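GCN5-related N-acetyltransferase (Kribbella flavida, PDB 4MY0) probably transfers an acetyl group from acetyl-CoA to amino groups, perhaps those of aminoglycosides, as a member of the GCN5-related N-acetyltransferase family. Local coordinates at residues I118-P123 against Q278-R283. Residues are numbered along the deposited sequence; the frame is centred on the assembly and turned at random.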
ATOM      1  N   ILE C 118      -8.502   2.906  43.220  1.00 23.38           N
ATOM      2  CA  ILE C 118      -7.934   2.223  42.068  1.00 26.53           C
ATOM      3  C   ILE C 118      -7.335   3.226  41.085  1.00 26.52           C
ATOM      4  O   ILE C 118      -7.609   4.430  41.149  1.00 24.36           O
ATOM      5  CB  ILE C 118      -8.987   1.390  41.294  1.00 29.03           C
ATOM      6  CG1 ILE C 118     -10.110   2.298  40.789  1.00 30.26           C
ATOM      7  CG2 ILE C 118      -9.535   0.234  42.148  1.00 29.60           C
ATOM      8  CD1 ILE C 118     -11.162   1.579  39.926  1.00 31.41           C
ATOM      9  N   SER C 119      -6.538   2.714  40.159  1.00 23.35           N
ATOM     10  CA  SER C 119      -5.880   3.550  39.166  1.00 23.24           C
ATOM     11  C   SER C 119      -5.794   2.789  37.843  1.00 22.02           C
ATOM     12  O   SER C 119      -5.611   1.571  37.835  1.00 21.33           O
ATOM     13  CB  SER C 119      -4.480   3.940  39.664  1.00 20.56           C
ATOM     14  OG  SER C 119      -3.762   4.643  38.671  1.00 23.37           O
ATOM     15  N   ALA C 120      -5.943   3.499  36.726  1.00 21.48           N
ATOM     16  CA  ALA C 120      -5.823   2.873  35.414  1.00 21.41           C
ATOM     17  C   ALA C 120      -5.022   3.756  34.452  1.00 20.77           C
ATOM     18  O   ALA C 120      -4.889   4.967  34.665  1.00 20.22           O
ATOM     19  CB  ALA C 120      -7.218   2.532  34.825  1.00 18.39           C
ATOM     20  N   LEU C 121      -4.486   3.135  33.404  1.00 19.27           N
ATOM     21  CA  LEU C 121      -3.748   3.842  32.361  1.00 19.07           C
ATOM     22  C   LEU C 121      -3.567   2.943  31.140  1.00 21.02           C
ATOM     23  O   LEU C 121      -3.657   1.708  31.246  1.00 19.19           O
ATOM     24  CB  LEU C 121      -2.367   4.273  32.875  1.00 17.59           C
ATOM     25  CG  LEU C 121      -1.459   3.166  33.450  1.00 20.01           C
ATOM     26  CD1 LEU C 121      -0.594   2.488  32.392  1.00 18.55           C
ATOM     27  CD2 LEU C 121      -0.581   3.710  34.598  1.00 21.26           C
ATOM     28  N   TYR C 122      -3.312   3.580  29.997  1.00 16.51           N
ATOM     29  CA  TYR C 122      -2.913   2.923  28.762  1.00 16.84           C
ATOM     30  C   TYR C 122      -1.397   3.034  28.661  1.00 19.58           C
ATOM     31  O   TYR C 122      -0.869   4.124  28.416  1.00 20.73           O
ATOM     32  CB  TYR C 122      -3.522   3.653  27.558  1.00 18.89           C
ATOM     33  CG  TYR C 122      -4.996   3.373  27.338  1.00 20.85           C
ATOM     34  CD1 TYR C 122      -5.407   2.342  26.496  1.00 19.58           C
ATOM     35  CD2 TYR C 122      -5.971   4.137  27.966  1.00 24.22           C
ATOM     36  CE1 TYR C 122      -6.771   2.080  26.290  1.00 23.86           C
ATOM     37  CE2 TYR C 122      -7.327   3.886  27.774  1.00 24.07           C
ATOM     38  CZ  TYR C 122      -7.716   2.859  26.936  1.00 24.69           C
ATOM     39  OH  TYR C 122      -9.061   2.614  26.756  1.00 21.06           O
ATOM     40  N   PRO C 123      -0.689   1.914  28.841  1.00 22.65           N
ATOM     41  CA  PRO C 123       0.781   1.952  28.909  1.00 20.27           C
ATOM     42  C   PRO C 123       1.432   1.912  27.529  1.00 22.58           C
ATOM     43  O   PRO C 123       0.981   1.144  26.664  1.00 24.09           O
ATOM     44  CB  PRO C 123       1.114   0.652  29.654  1.00 21.57           C
ATOM     45  CG  PRO C 123       0.027  -0.327  29.167  1.00 21.66           C
ATOM     46  CD  PRO C 123      -1.231   0.552  29.039  1.00 21.06           C
ATOM     47  N   GLN C 278      -7.275  -2.569  21.866  1.00 22.10           N
ATOM     48  CA  GLN C 278      -6.240  -1.974  22.726  1.00 24.81           C
ATOM     49  C   GLN C 278      -6.485  -2.471  24.133  1.00 23.58           C
ATOM     50  O   GLN C 278      -7.595  -2.890  24.437  1.00 23.70           O
ATOM     51  CB  GLN C 278      -6.314  -0.441  22.732  1.00 23.53           C
ATOM     52  CG  GLN C 278      -5.978   0.210  21.398  1.00 25.76           C
ATOM     53  CD  GLN C 278      -6.305   1.685  21.382  1.00 27.72           C
ATOM     54  OE1 GLN C 278      -7.467   2.072  21.516  1.00 25.08           O
ATOM     55  NE2 GLN C 278      -5.284   2.522  21.227  1.00 28.99           N
ATOM     56  N   ARG C 279      -5.460  -2.454  24.984  1.00 17.47           N
ATOM     57  CA  ARG C 279      -5.637  -2.873  26.378  1.00 22.27           C
ATOM     58  C   ARG C 279      -5.291  -1.746  27.334  1.00 21.39           C
ATOM     59  O   ARG C 279      -4.405  -0.949  27.054  1.00 22.12           O
ATOM     60  CB  ARG C 279      -4.767  -4.095  26.692  1.00 22.95           C
ATOM     61  CG  ARG C 279      -5.133  -5.300  25.866  1.00 25.99           C
ATOM     62  CD  ARG C 279      -4.041  -6.364  25.821  1.00 28.56           C
ATOM     63  NE  ARG C 279      -4.451  -7.389  24.862  1.00 29.80           N
ATOM     64  CZ  ARG C 279      -4.332  -7.266  23.542  1.00 29.59           C
ATOM     65  NH1 ARG C 279      -4.752  -8.242  22.748  1.00 31.08           N
ATOM     66  NH2 ARG C 279      -3.783  -6.172  23.009  1.00 26.16           N
ATOM     67  N   TRP C 280      -5.983  -1.681  28.470  1.00 21.30           N
ATOM     68  CA  TRP C 280      -5.569  -0.754  29.512  1.00 20.73           C
ATOM     69  C   TRP C 280      -5.273  -1.505  30.803  1.00 21.88           C
ATOM     70  O   TRP C 280      -5.784  -2.609  31.018  1.00 22.16           O
ATOM     71  CB  TRP C 280      -6.630   0.333  29.736  1.00 20.13           C
ATOM     72  CG  TRP C 280      -8.034  -0.184  29.782  1.00 20.79           C
ATOM     73  CD1 TRP C 280      -8.911  -0.245  28.743  1.00 20.45           C
ATOM     74  CD2 TRP C 280      -8.732  -0.687  30.933  1.00 20.52           C
ATOM     75  NE1 TRP C 280     -10.116  -0.760  29.173  1.00 21.90           N
ATOM     76  CE2 TRP C 280     -10.030  -1.034  30.517  1.00 22.52           C
ATOM     77  CE3 TRP C 280      -8.388  -0.854  32.281  1.00 18.68           C
ATOM     78  CZ2 TRP C 280     -10.992  -1.568  31.403  1.00 22.01           C
ATOM     79  CZ3 TRP C 280      -9.341  -1.377  33.165  1.00 20.34           C
ATOM     80  CH2 TRP C 280     -10.622  -1.731  32.721  1.00 20.78           C
HETATM   81  N   MSE C 281      -4.445  -0.908  31.656  1.00 20.26           N
HETATM   82  CA  MSE C 281      -4.033  -1.567  32.891  1.00 19.52           C
HETATM   83  C   MSE C 281      -4.741  -1.001  34.099  1.00 22.28           C
HETATM   84  O   MSE C 281      -5.233   0.124  34.057  1.00 19.96           O
HETATM   85  CB  MSE C 281      -2.532  -1.449  33.093  1.00 18.40           C
HETATM   86  CG  MSE C 281      -1.745  -2.350  32.164  1.00 24.00           C
HETATM   87 SE   MSE C 281       0.154  -2.229  32.573  0.68 28.09          SE
HETATM   88  CE  MSE C 281       0.730  -3.775  31.533  1.00 39.18           C
ATOM     89  N   LEU C 282      -4.764  -1.793  35.171  1.00 21.89           N
ATOM     90  CA  LEU C 282      -5.456  -1.450  36.407  1.00 22.26           C
ATOM     91  C   LEU C 282      -4.540  -1.744  37.585  1.00 22.20           C
ATOM     92  O   LEU C 282      -3.752  -2.695  37.535  1.00 20.01           O
ATOM     93  CB  LEU C 282      -6.705  -2.320  36.541  1.00 19.83           C
ATOM     94  CG  LEU C 282      -7.548  -2.120  37.794  1.00 24.47           C
ATOM     95  CD1 LEU C 282      -8.153  -0.724  37.763  1.00 28.45           C
ATOM     96  CD2 LEU C 282      -8.637  -3.189  37.882  1.00 22.44           C
ATOM     97  N   ARG C 283      -4.626  -0.932  38.634  1.00 19.12           N
ATOM     98  CA  ARG C 283      -3.985  -1.273  39.906  1.00 22.23           C
ATOM     99  C   ARG C 283      -4.908  -0.938  41.081  1.00 22.30           C
ATOM    100  O   ARG C 283      -5.567   0.102  41.064  1.00 22.17           O
ATOM    101  CB  ARG C 283      -2.665  -0.515  40.076  1.00 20.48           C
ATOM    102  CG  ARG C 283      -1.808  -1.054  41.223  1.00 21.13           C
ATOM    103  CD  ARG C 283      -0.841  -0.003  41.792  1.00 22.01           C
ATOM    104  NE  ARG C 283       0.330  -0.641  42.403  1.00 26.35           N
ATOM    105  CZ  ARG C 283       0.322  -1.267  43.580  1.00 30.15           C
ATOM    106  NH1 ARG C 283      -0.799  -1.350  44.293  1.00 28.49           N
ATOM    107  NH2 ARG C 283       1.435  -1.823  44.047  1.00 28.68           N
TER
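Tyr122 lays one ring face over Trp280, whose CB sits 3.8 Å from the centroid of the phenol ring and almost directly over its centre, a CH-pi contact. The indole then presents an edge to the same phenol in an offset edge-to-face pair with planes at 65°, and Trp280 CD1 lies 3.5 Å from Tyr122 OH. Trp280 takes this pose with CG between its backbone N and carbonyl carbon (chi1 44°), which also carries the six-membered ring toward Ala120 CB. Leu282 shares this face of the sheet, its CD1 resting 4.2 Å from Ile118 CB. On the other face, Pro123 CG meets Met281 SE, the selenium of a selenomethionine, at 3.9 Å, the two side chains crossing at about a right angle, while Leu121 CD1 packs against Met281 CB.

Four backbone hydrogen bonds join the antiparallel strands. Ser119 and Arg283 exchange N-H and C=O in both directions, and so do Leu121 and Met281; Met281 N to Leu121 O is nearly straight (172°), whereas Leu121 N reaches Met281 O at a longer 3.2 Å. Between these pairs, Ala120 faces Leu282 without such bonds, but Ala120 CA approaches Met281 O to 3.1 Å.

Farther out, strands 78-90 and 135-146 flank the pair, Ser119 OG bonds to Ala83 O and Tyr134 OH, and Arg283 gives NE to Leu132 O and NH2 to a salt bridge with Asp310. Arg279 NH2 pairs with Glu270 of the second subunit. Pro123 lies about 4 Å, side chain to side chain, from the acetyl-CoA-binding Tyr129. Strand 274-284, which falls in the second GNAT region of the sequence, thus lies between 118-121 and 135-146, consistent with a strand shared between the two GNAT units of one chain, close to the cofactor pocket.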